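Local coordinates for phosphatase (PDB 1NF2), which probably works as a magnesium-dependent phosphatase of the haloacid dehalogenase (HAD) family, pairing a Rossmann-like catalytic core with a separate substrate-binding domain, at residues S21-D24 and R25-E29; K54-K57 and R58-T62; E113-E117 and E118-Y122; E133-L136 and S137-V140. All coordinates share one frame; numbering follows the deposited sequence.

Interaction 1. Residues S21-D24 and R25-E29; sequences SEKD and RRNIE. With SO4 (sulfate ion), chain E.
Glu22 and Arg25 lie side by side on the first turn of helix 22-31, and Arg26 completes a salt-bridge network with them. Arg25 approaches Glu22 side-on and gives two N-H groups to the single oxygen OE1: Arg25 NH2 at 2.8 Å and Arg25 NE at 3.0 Å. Both bonds stay in the guanidinium plane, but the carboxylate is turned 47° against it; NH2 meets the syn lone pair of OE1, and NE comes from above the carboxylate plane. A bend in the Arg25 chain at chi3 (67°) turns the group along Glu22. Arg26 meets the same oxygen over a face of its guanidinium, with Glu22 OE1 3.5 Å from Arg26 NH1, so charge alone acts there.

A sulfate, probably from the crystallisation liquor, lies at the edges of both guanidinium groups. It accepts from Arg25 NH2 through O2 at 2.8 Å and from Arg26 NH1 through O3 at 3.1 Å. Placing a leucine at Arg25 would probably leave Glu22 OE1 without its two N-H donors and the sulfate without the N-H that reaches its O2.

Backbone bonds are helical throughout, from Arg25 N to Ser21 O at 2.9 Å through Ile28 N to Asp24 O. Ser21 is the N-cap: its OG accepts from Asp24 N at 3.2 Å and also bonds Ser252 OG.

On another flank, Asp24 OD1 and Asn27 ND2 both bond Ser255 OG of helix 253-258, while Ile28 packs on Leu258 of that helix and on Phe56, just beyond helix 45-55.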
loop_
_atom_site.group_PDB
_atom_site.type_symbol
_atom_site.label_atom_id
_atom_site.label_comp_id
_atom_site.label_asym_id
_atom_site.label_seq_id
_atom_site.Cartn_x
_atom_site.Cartn_y
_atom_site.Cartn_z
ATOM N N SER A 21 -16.463 -1.318 9.536
ATOM C CA SER A 21 -17.767 -1.575 10.148
ATOM C C SER A 21 -17.734 -2.879 10.943
ATOM O O SER A 21 -16.938 -3.772 10.648
ATOM C CB SER A 21 -18.858 -1.673 9.074
ATOM O OG SER A 21 -18.739 -2.872 8.324
ATOM N N GLU A 22 -18.595 -2.982 11.952
ATOM C CA GLU A 22 -18.668 -4.193 12.767
ATOM C C GLU A 22 -19.073 -5.378 11.900
ATOM O O GLU A 22 -18.589 -6.496 12.089
ATOM C CB GLU A 22 -19.692 -4.023 13.900
ATOM C CG GLU A 22 -19.167 -3.315 15.125
ATOM C CD GLU A 22 -18.102 -4.114 15.846
ATOM O OE1 GLU A 22 -18.311 -5.328 16.053
ATOM O OE2 GLU A 22 -17.062 -3.531 16.219
ATOM N N LYS A 23 -19.967 -5.140 10.949
ATOM C CA LYS A 23 -20.402 -6.225 10.083
ATOM C C LYS A 23 -19.189 -6.834 9.357
ATOM O O LYS A 23 -18.985 -8.057 9.389
ATOM C CB LYS A 23 -21.443 -5.725 9.077
ATOM C CG LYS A 23 -22.001 -6.821 8.175
ATOM C CD LYS A 23 -22.929 -6.274 7.094
ATOM C CE LYS A 23 -24.328 -6.002 7.610
ATOM N NZ LYS A 23 -24.331 -5.081 8.776
ATOM N N ASP A 24 -18.376 -5.987 8.723
ATOM C CA ASP A 24 -17.195 -6.476 8.002
ATOM C C ASP A 24 -16.212 -7.123 8.963
ATOM O O ASP A 24 -15.611 -8.153 8.651
ATOM C CB ASP A 24 -16.477 -5.344 7.247
ATOM C CG ASP A 24 -17.266 -4.836 6.049
ATOM O OD1 ASP A 24 -18.167 -5.553 5.552
ATOM O OD2 ASP A 24 -16.968 -3.710 5.595
ATOM N N ARG A 25 -16.041 -6.518 10.135
ATOM C CA ARG A 25 -15.129 -7.076 11.123
ATOM C C ARG A 25 -15.556 -8.490 11.495
ATOM O O ARG A 25 -14.753 -9.418 11.437
ATOM C CB ARG A 25 -15.094 -6.218 12.388
ATOM C CG ARG A 25 -14.090 -6.711 13.421
ATOM C CD ARG A 25 -14.242 -5.995 14.757
ATOM N NE ARG A 25 -15.501 -6.325 15.420
ATOM C CZ ARG A 25 -15.751 -7.475 16.044
ATOM N NH1 ARG A 25 -14.825 -8.425 16.105
ATOM N NH2 ARG A 25 -16.935 -7.678 16.603
ATOM N N ARG A 26 -16.821 -8.662 11.874
ATOM C CA ARG A 26 -17.291 -9.991 12.260
ATOM C C ARG A 26 -17.156 -11.044 11.159
ATOM O O ARG A 26 -16.819 -12.194 11.437
ATOM C CB ARG A 26 -18.736 -9.933 12.763
ATOM C CG ARG A 26 -18.835 -9.573 14.236
ATOM C CD ARG A 26 -20.245 -9.778 14.760
ATOM N NE ARG A 26 -21.009 -8.538 14.808
ATOM C CZ ARG A 26 -21.068 -7.731 15.865
ATOM N NH1 ARG A 26 -20.406 -8.032 16.976
ATOM N NH2 ARG A 26 -21.793 -6.623 15.807
ATOM N N ASN A 27 -17.404 -10.661 9.913
ATOM C CA ASN A 27 -17.279 -11.620 8.821
ATOM C C ASN A 27 -15.834 -12.038 8.609
ATOM O O ASN A 27 -15.558 -13.202 8.308
ATOM C CB ASN A 27 -17.858 -11.049 7.530
ATOM C CG ASN A 27 -19.366 -11.167 7.476
ATOM O OD1 ASN A 27 -19.912 -12.253 7.672
ATOM N ND2 ASN A 27 -20.047 -10.055 7.207
ATOM N N ILE A 28 -14.908 -11.096 8.772
ATOM C CA ILE A 28 -13.496 -11.416 8.612
ATOM C C ILE A 28 -13.102 -12.379 9.731
ATOM O O ILE A 28 -12.436 -13.386 9.484
ATOM C CB ILE A 28 -12.596 -10.159 8.699
ATOM C CG1 ILE A 28 -13.011 -9.130 7.638
ATOM C CG2 ILE A 28 -11.139 -10.559 8.517
ATOM C CD1 ILE A 28 -12.960 -9.629 6.210
ATOM N N GLU A 29 -13.508 -12.059 10.961
ATOM C CA GLU A 29 -13.224 -12.903 12.122
ATOM C C GLU A 29 -13.631 -14.350 11.858
ATOM O O GLU A 29 -12.881 -15.277 12.148
ATOM C CB GLU A 29 -13.977 -12.388 13.356
ATOM C CG GLU A 29 -13.175 -11.457 14.243
ATOM C CD GLU A 29 -12.041 -12.173 14.953
ATOM O OE1 GLU A 29 -11.253 -11.500 15.654
ATOM O OE2 GLU A 29 -11.939 -13.411 14.814
HETATM S S SO4 E . -18.656 -10.239 18.977
HETATM O O1 SO4 E . -17.764 -11.189 19.672
HETATM O O2 SO4 E . -17.993 -8.926 18.893
HETATM O O3 SO4 E . -18.945 -10.736 17.616
HETATM O O4 SO4 E . -19.920 -10.101 19.726
#

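Interaction 2. Residues K54-K57 and R58-T62; sequences KYFK and RTFPT
Phe56 and Phe60 form a T-shaped (edge-to-face) pair within the connection from helix 45-55 to strand 62-64, part of the Rossmann-like HAD core. Phe60 presents its edge to the face of Phe56, the ring centroids being 5.5 Å apart and the planes at 85°. The tightest apolar approach is Phe60 CE2 to Phe56 CB at 3.9 Å, with CB near the plane of the Phe60 ring. Both rings are buried: Phe56 rests on Arg25 and Glu29 of helix 22-31, and both meet Phe39 of strand 36-40.

The solvent side is looser. Lys57, at the centre of an inverse gamma turn, is exposed, and the weak turn bond from Arg58 N to Phe56 O rests on an oxygen whose position is less sure. Arg58, also exposed, spans the two regimes. Its CG is set between the backbone N and the carbonyl carbon (chi1 56°), and a later bend at chi3 lays the guanidinium over one face of Phe60, with Phe60 CE1 3.3 Å from the guanidinium plane and over its centre. The guanidinium is fixed there side-on: Arg58 NE and NH2 both donate to Thr59 O at 3.1 Å, reaching it from the same face of the carbonyl plane.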
loop_
_atom_site.group_PDB
_atom_site.type_symbol
_atom_site.label_atom_id
_atom_site.label_comp_id
_atom_site.label_asym_id
_atom_site.label_seq_id
_atom_site.Cartn_x
_atom_site.Cartn_y
_atom_site.Cartn_z
ATOM N N LYS A 54 -5.921 -3.593 15.825
ATOM C CA LYS A 54 -7.001 -2.819 16.424
ATOM C C LYS A 54 -8.366 -3.498 16.323
ATOM O O LYS A 54 -9.123 -3.526 17.291
ATOM C CB LYS A 54 -7.082 -1.442 15.771
ATOM C CG LYS A 54 -8.241 -0.583 16.252
ATOM C CD LYS A 54 -8.249 0.748 15.518
ATOM C CE LYS A 54 -9.364 1.656 15.994
ATOM N NZ LYS A 54 -9.360 2.909 15.196
ATOM N N TYR A 55 -8.678 -4.039 15.150
ATOM C CA TYR A 55 -9.964 -4.697 14.925
ATOM C C TYR A 55 -9.918 -6.195 15.199
ATOM O O TYR A 55 -10.942 -6.822 15.454
ATOM C CB TYR A 55 -10.439 -4.416 13.494
ATOM C CG TYR A 55 -10.836 -2.971 13.283
ATOM C CD1 TYR A 55 -12.057 -2.487 13.753
ATOM C CD2 TYR A 55 -9.973 -2.074 12.650
ATOM C CE1 TYR A 55 -12.408 -1.142 13.599
ATOM C CE2 TYR A 55 -10.314 -0.730 12.491
ATOM C CZ TYR A 55 -11.529 -0.274 12.966
ATOM O OH TYR A 55 -11.857 1.050 12.808
ATOM N N PHE A 56 -8.721 -6.759 15.137
ATOM C CA PHE A 56 -8.503 -8.172 15.413
ATOM C C PHE A 56 -7.217 -8.132 16.225
ATOM O O PHE A 56 -6.259 -7.480 15.832
ATOM C CB PHE A 56 -8.273 -8.966 14.118
ATOM C CG PHE A 56 -9.168 -8.557 12.979
ATOM C CD1 PHE A 56 -8.875 -7.426 12.217
ATOM C CD2 PHE A 56 -10.308 -9.291 12.674
ATOM C CE1 PHE A 56 -9.705 -7.032 11.169
ATOM C CE2 PHE A 56 -11.147 -8.909 11.629
ATOM C CZ PHE A 56 -10.844 -7.775 10.873
ATOM N N LYS A 57 -7.183 -8.806 17.361
ATOM C CA LYS A 57 -5.977 -8.779 18.181
ATOM C C LYS A 57 -4.904 -9.697 17.613
ATOM O O LYS A 57 -4.454 -10.628 18.277
ATOM C CB LYS A 57 -6.317 -9.178 19.619
ATOM C CG LYS A 57 -7.124 -8.129 20.392
ATOM C CD LYS A 57 -8.384 -7.684 19.657
ATOM C CE LYS A 57 -9.311 -8.852 19.321
ATOM N NZ LYS A 57 -9.754 -9.611 20.525
ATOM N N ARG A 58 -4.489 -9.424 16.377
ATOM C CA ARG A 58 -3.473 -10.236 15.715
ATOM C C ARG A 58 -3.039 -9.625 14.383
ATOM O O ARG A 58 -3.556 -8.598 13.961
ATOM C CB ARG A 58 -4.024 -11.636 15.451
ATOM C CG ARG A 58 -5.303 -11.619 14.637
ATOM C CD ARG A 58 -5.602 -12.972 14.011
ATOM N NE ARG A 58 -4.593 -13.339 13.019
ATOM C CZ ARG A 58 -4.680 -14.395 12.213
ATOM N NH1 ARG A 58 -5.736 -15.195 12.277
ATOM N NH2 ARG A 58 -3.707 -14.652 11.344
ATOM N N THR A 59 -2.087 -10.270 13.719
ATOM C CA THR A 59 -1.627 -9.796 12.422
ATOM C C THR A 59 -1.894 -10.892 11.401
ATOM O O THR A 59 -2.076 -12.059 11.758
ATOM C CB THR A 59 -0.115 -9.438 12.432
ATOM O OG1 THR A 59 0.662 -10.595 12.775
ATOM C CG2 THR A 59 0.154 -8.320 13.442
ATOM N N PHE A 60 -1.924 -10.511 10.130
ATOM C CA PHE A 60 -2.189 -11.450 9.047
ATOM C C PHE A 60 -1.144 -11.264 7.958
ATOM O O PHE A 60 -0.343 -10.325 8.009
ATOM C CB PHE A 60 -3.558 -11.153 8.422
ATOM C CG PHE A 60 -4.709 -11.229 9.382
ATOM C CD1 PHE A 60 -5.502 -12.370 9.448
ATOM C CD2 PHE A 60 -5.007 -10.159 10.213
ATOM C CE1 PHE A 60 -6.579 -12.442 10.329
ATOM C CE2 PHE A 60 -6.081 -10.220 11.099
ATOM C CZ PHE A 60 -6.868 -11.362 11.155
ATOM N N PRO A 61 -1.117 -12.180 6.970
ATOM C CA PRO A 61 -0.144 -12.017 5.890
ATOM C C PRO A 61 -0.481 -10.617 5.364
ATOM O O PRO A 61 -1.653 -10.293 5.165
ATOM C CB PRO A 61 -0.533 -13.130 4.920
ATOM C CG PRO A 61 -0.946 -14.238 5.864
ATOM C CD PRO A 61 -1.780 -13.496 6.897
ATOM N N THR A 62 0.527 -9.782 5.155
ATOM C CA THR A 62 0.264 -8.422 4.727
ATOM C C THR A 62 1.114 -7.878 3.575
ATOM O O THR A 62 2.314 -8.154 3.479
ATOM C CB THR A 62 0.402 -7.475 5.950
ATOM O OG1 THR A 62 -0.585 -7.825 6.931
ATOM C CG2 THR A 62 0.225 -6.015 5.547
#

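Interaction 3. Residues E113-E117 and E118-Y122; sequences EKDNE and EIKSY
The N-terminal end of helix 117-125 is the setting in which Asp115 and Lys120 form a salt bridge across the entry into the helix. Lys120 NZ donates to Asp115 OD2 at 3.1 Å, coming from 42° out of the carboxylate plane. The lysine chain runs extended to CE and then turns at chi4 (-61°), which carries the ammonium group to the aspartate; the two side chains cross at about a right angle. Asp115 OD2 has a second partner in Tyr130 OH of strand 130-132. The backbone here is also curled, since Asp115 is the centre of an inverse gamma turn, closed by a weak bond from Asn116 N to Lys114 O at 3.1 Å.

Asn116 follows as the N-cap residue. The fold around it is the six-stranded alpha/beta domain set apart from the magnesium-binding core, and the turn carries the chain from strand 110-112 into the helix. The Asn116 amide lies across the Glu118 side chain, but it is probably turned over in the model, which leaves its individual bonds unsettled. A leucine at Asn116 would probably leave the Glu118 carboxylate and backbone N without the polar amide beside them. Glu117 OE2 and Glu118 OE1 stand 4.1 Å apart with their carboxylate planes 60° apart, a like-charge approach that the nearby helix N terminus may partly offset.

The first firm helical bond of the contact runs from Ser121 N to Glu117 O at 3.1 Å; the one before it, from Lys120 N to Asn116 O, is weak, and the oxygen's place is unsure. Ile119 is buried and packs against Gln103 and Tyr130 of the sheet.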
loop_
_atom_site.group_PDB
_atom_site.type_symbol
_atom_site.label_atom_id
_atom_site.label_comp_id
_atom_site.label_asym_id
_atom_site.label_seq_id
_atom_site.Cartn_x
_atom_site.Cartn_y
_atom_site.Cartn_z
ATOM N N GLU A 113 14.011 15.977 6.720
ATOM C CA GLU A 113 15.222 16.740 6.991
ATOM C C GLU A 113 14.956 17.925 7.908
ATOM O O GLU A 113 15.692 18.159 8.865
ATOM C CB GLU A 113 15.830 17.241 5.683
ATOM C CG GLU A 113 17.299 16.922 5.531
ATOM C CD GLU A 113 17.883 17.495 4.259
ATOM O OE1 GLU A 113 19.013 17.097 3.901
ATOM O OE2 GLU A 113 17.217 18.343 3.621
ATOM N N LYS A 114 13.894 18.665 7.612
ATOM C CA LYS A 114 13.539 19.843 8.398
ATOM C C LYS A 114 12.108 19.743 8.919
ATOM O O LYS A 114 11.232 19.215 8.234
ATOM C CB LYS A 114 13.688 21.093 7.530
ATOM C CG LYS A 114 15.026 21.182 6.808
ATOM C CD LYS A 114 15.006 22.246 5.725
ATOM C CE LYS A 114 16.291 22.232 4.913
ATOM N NZ LYS A 114 16.248 23.232 3.812
ATOM N N ASP A 115 11.869 20.248 10.127
ATOM C CA ASP A 115 10.533 20.200 10.712
ATOM C C ASP A 115 9.732 21.426 10.303
ATOM O O ASP A 115 9.552 22.353 11.092
ATOM C CB ASP A 115 10.609 20.132 12.241
ATOM C CG ASP A 115 9.271 19.771 12.879
ATOM O OD1 ASP A 115 9.214 19.680 14.123
ATOM O OD2 ASP A 115 8.280 19.576 12.142
ATOM N N ASN A 116 9.250 21.422 9.065
ATOM C CA ASN A 116 8.467 22.533 8.547
ATOM C C ASN A 116 6.969 22.222 8.492
ATOM O O ASN A 116 6.523 21.159 8.935
ATOM C CB ASN A 116 8.976 22.916 7.155
ATOM C CG ASN A 116 9.080 21.727 6.226
ATOM O OD1 ASN A 116 9.747 20.741 6.534
ATOM N ND2 ASN A 116 8.422 21.814 5.079
ATOM N N GLU A 117 6.205 23.159 7.941
ATOM C CA GLU A 117 4.756 23.031 7.825
ATOM C C GLU A 117 4.340 21.977 6.804
ATOM O O GLU A 117 3.277 21.369 6.928
ATOM C CB GLU A 117 4.147 24.383 7.447
ATOM C CG GLU A 117 4.549 25.521 8.379
ATOM C CD GLU A 117 6.009 25.924 8.234
ATOM O OE1 GLU A 117 6.519 26.642 9.120
ATOM O OE2 GLU A 117 6.646 25.531 7.231
ATOM N N GLU A 118 5.174 21.772 5.788
ATOM C CA GLU A 118 4.889 20.781 4.760
ATOM C C GLU A 118 4.740 19.399 5.393
ATOM O O GLU A 118 3.715 18.734 5.229
ATOM C CB GLU A 118 6.016 20.742 3.720
ATOM C CG GLU A 118 5.930 21.791 2.607
ATOM C CD GLU A 118 6.098 23.214 3.100
ATOM O OE1 GLU A 118 7.135 23.511 3.731
ATOM O OE2 GLU A 118 5.195 24.038 2.847
ATOM N N ILE A 119 5.766 18.977 6.125
ATOM C CA ILE A 119 5.760 17.675 6.773
ATOM C C ILE A 119 4.626 17.535 7.790
ATOM O O ILE A 119 3.948 16.506 7.833
ATOM C CB ILE A 119 7.116 17.392 7.471
ATOM C CG1 ILE A 119 7.081 16.022 8.148
ATOM C CG2 ILE A 119 7.422 18.463 8.492
ATOM C CD1 ILE A 119 6.878 14.874 7.186
ATOM N N LYS A 120 4.419 18.568 8.602
ATOM C CA LYS A 120 3.368 18.535 9.612
ATOM C C LYS A 120 2.009 18.197 8.996
ATOM O O LYS A 120 1.311 17.291 9.459
ATOM C CB LYS A 120 3.281 19.882 10.334
ATOM C CG LYS A 120 4.544 20.275 11.092
ATOM C CD LYS A 120 4.380 21.627 11.778
ATOM C CE LYS A 120 5.646 22.040 12.519
ATOM N NZ LYS A 120 6.021 21.084 13.606
ATOM N N SER A 121 1.649 18.924 7.945
ATOM C CA SER A 121 0.374 18.722 7.270
ATOM C C SER A 121 0.271 17.395 6.523
ATOM O O SER A 121 -0.825 16.860 6.360
ATOM C CB SER A 121 0.109 19.870 6.297
ATOM O OG SER A 121 -1.063 19.623 5.539
ATOM N N TYR A 122 1.399 16.865 6.054
ATOM C CA TYR A 122 1.359 15.600 5.334
ATOM C C TYR A 122 1.135 14.439 6.292
ATOM O O TYR A 122 0.333 13.548 6.018
ATOM C CB TYR A 122 2.652 15.369 4.539
ATOM C CG TYR A 122 2.789 13.946 4.026
ATOM C CD1 TYR A 122 3.350 12.944 4.825
ATOM C CD2 TYR A 122 2.287 13.584 2.776
ATOM C CE1 TYR A 122 3.402 11.617 4.396
ATOM C CE2 TYR A 122 2.334 12.261 2.337
ATOM C CZ TYR A 122 2.890 11.285 3.154
ATOM O OH TYR A 122 2.905 9.974 2.736
#

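Interaction 4. Residues E133-L136 and S137-V140; sequences EPNL and SELV
Leu136 makes the widest contact here, its CD1 lying 3.8 Å from Leu139 CD2 and 3.9 Å from Val140 CG2. It is the first residue of helix 136-143, which a type I beta turn from Glu133 to Leu136 leads into. With CG anti to the backbone N (chi1 -174°), the leucine carries CD1 to both partners, one three and one four residues on. Its carbonyl makes the first strong helical bond, accepting from Val140 N at 2.9 Å in a nearly straight line (177°).

Asn135 supplies the polar half of the contact. Its ND2 donates to Glu138 OE1, on the anti lone pair; the modelled 2.5 Å is very short, so the exact length is doubtful. OE1 lies close to the amide plane, while the carboxylate as a whole is turned 81° against it. Although Asn135 holds the N-cap position, its side chain makes no capping bond. Its backbone O receives only weak bonds, from Glu138 N at 3.0 Å and Leu139 N at 3.3 Å. A water accepts from Ser137 N at 3.1 Å and donates to Pro134 O, again at a modelled distance too short to be trusted in detail.

Leu139 completes the trio, its CD2 reaching Glu133 CG at 4.1 Å. In the fold, Leu136 packs on Trp102 and Ala104 of strand 102-105, Leu136 and Leu139 on Tyr111 of strand 110-112, and Val140 on Ala88 of helix 85-95.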
loop_
_atom_site.group_PDB
_atom_site.type_symbol
_atom_site.label_atom_id
_atom_site.label_comp_id
_atom_site.label_asym_id
_atom_site.label_seq_id
_atom_site.Cartn_x
_atom_site.Cartn_y
_atom_site.Cartn_z
ATOM N N GLU A 133 15.325 14.495 11.017
ATOM C CA GLU A 133 16.713 14.055 10.952
ATOM C C GLU A 133 17.469 14.925 9.948
ATOM O O GLU A 133 17.437 14.669 8.743
ATOM C CB GLU A 133 16.774 12.583 10.523
ATOM C CG GLU A 133 18.181 12.060 10.258
ATOM C CD GLU A 133 19.037 11.991 11.508
ATOM O OE1 GLU A 133 19.058 12.978 12.271
ATOM O OE2 GLU A 133 19.696 10.951 11.724
ATOM N N PRO A 134 18.166 15.965 10.436
ATOM C CA PRO A 134 18.930 16.875 9.574
ATOM C C PRO A 134 19.979 16.148 8.734
ATOM O O PRO A 134 20.324 16.586 7.635
ATOM C CB PRO A 134 19.560 17.839 10.574
ATOM C CG PRO A 134 19.795 16.954 11.767
ATOM C CD PRO A 134 18.483 16.203 11.856
ATOM N N ASN A 135 20.470 15.027 9.255
ATOM C CA ASN A 135 21.486 14.239 8.567
ATOM C C ASN A 135 20.863 13.070 7.799
ATOM O O ASN A 135 21.475 12.011 7.639
ATOM C CB ASN A 135 22.503 13.728 9.584
ATOM C CG ASN A 135 23.669 13.025 8.934
ATOM O OD1 ASN A 135 24.274 13.543 7.995
ATOM N ND2 ASN A 135 23.997 11.838 9.432
ATOM N N LEU A 136 19.644 13.280 7.315
ATOM C CA LEU A 136 18.921 12.254 6.578
ATOM C C LEU A 136 19.699 11.763 5.359
ATOM O O LEU A 136 19.632 10.586 5.004
ATOM C CB LEU A 136 17.554 12.790 6.149
ATOM C CG LEU A 136 16.589 11.801 5.493
ATOM C CD1 LEU A 136 16.467 10.537 6.340
ATOM C CD2 LEU A 136 15.231 12.475 5.330
ATOM N N SER A 137 20.446 12.662 4.723
ATOM C CA SER A 137 21.224 12.283 3.550
ATOM C C SER A 137 22.152 11.113 3.855
ATOM O O SER A 137 22.312 10.220 3.025
ATOM C CB SER A 137 22.030 13.480 3.022
ATOM O OG SER A 137 22.877 14.020 4.022
ATOM N N GLU A 138 22.760 11.105 5.039
ATOM C CA GLU A 138 23.652 10.001 5.399
ATOM C C GLU A 138 22.860 8.735 5.725
ATOM O O GLU A 138 23.253 7.624 5.352
ATOM C CB GLU A 138 24.540 10.368 6.596
ATOM C CG GLU A 138 25.227 9.149 7.227
ATOM C CD GLU A 138 26.270 9.503 8.280
ATOM O OE1 GLU A 138 25.982 10.328 9.170
ATOM O OE2 GLU A 138 27.382 8.936 8.223
ATOM N N LEU A 139 21.747 8.914 6.428
ATOM C CA LEU A 139 20.884 7.808 6.815
ATOM C C LEU A 139 20.478 7.020 5.562
ATOM O O LEU A 139 20.665 5.803 5.485
ATOM C CB LEU A 139 19.640 8.362 7.531
ATOM C CG LEU A 139 18.844 7.452 8.469
ATOM C CD1 LEU A 139 19.745 6.994 9.576
ATOM C CD2 LEU A 139 17.659 8.195 9.069
ATOM N N VAL A 140 19.934 7.726 4.577
ATOM C CA VAL A 140 19.495 7.102 3.334
ATOM C C VAL A 140 20.654 6.551 2.514
ATOM O O VAL A 140 20.670 5.373 2.162
ATOM C CB VAL A 140 18.721 8.099 2.446
ATOM C CG1 VAL A 140 18.362 7.443 1.118
ATOM C CG2 VAL A 140 17.467 8.570 3.161
HETATM O O HOH W 1 20.712 15.671 5.299
#

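How the interactions relate
The four contacts follow one another along the chain; none nests in or crosses another, and each closes just a local turn. Interaction 1 forms the start of helix 22-31, and interaction 2 the passage from helix 45-55 to strand 62-64. These two touch in the magnesium-binding core, where Arg25 CD lies 3.5 Å from Tyr55 O. Interactions 3 and 4 belong to the other domain, at the entries to helices 117-125 and 136-143. They also touch, Glu113 CG lying 3.7 Å from Pro134 O. Between the pairs there is no touch: interactions 1 and 4, on opposite sides of the chain's centre, have nearest atoms about 34 Å apart.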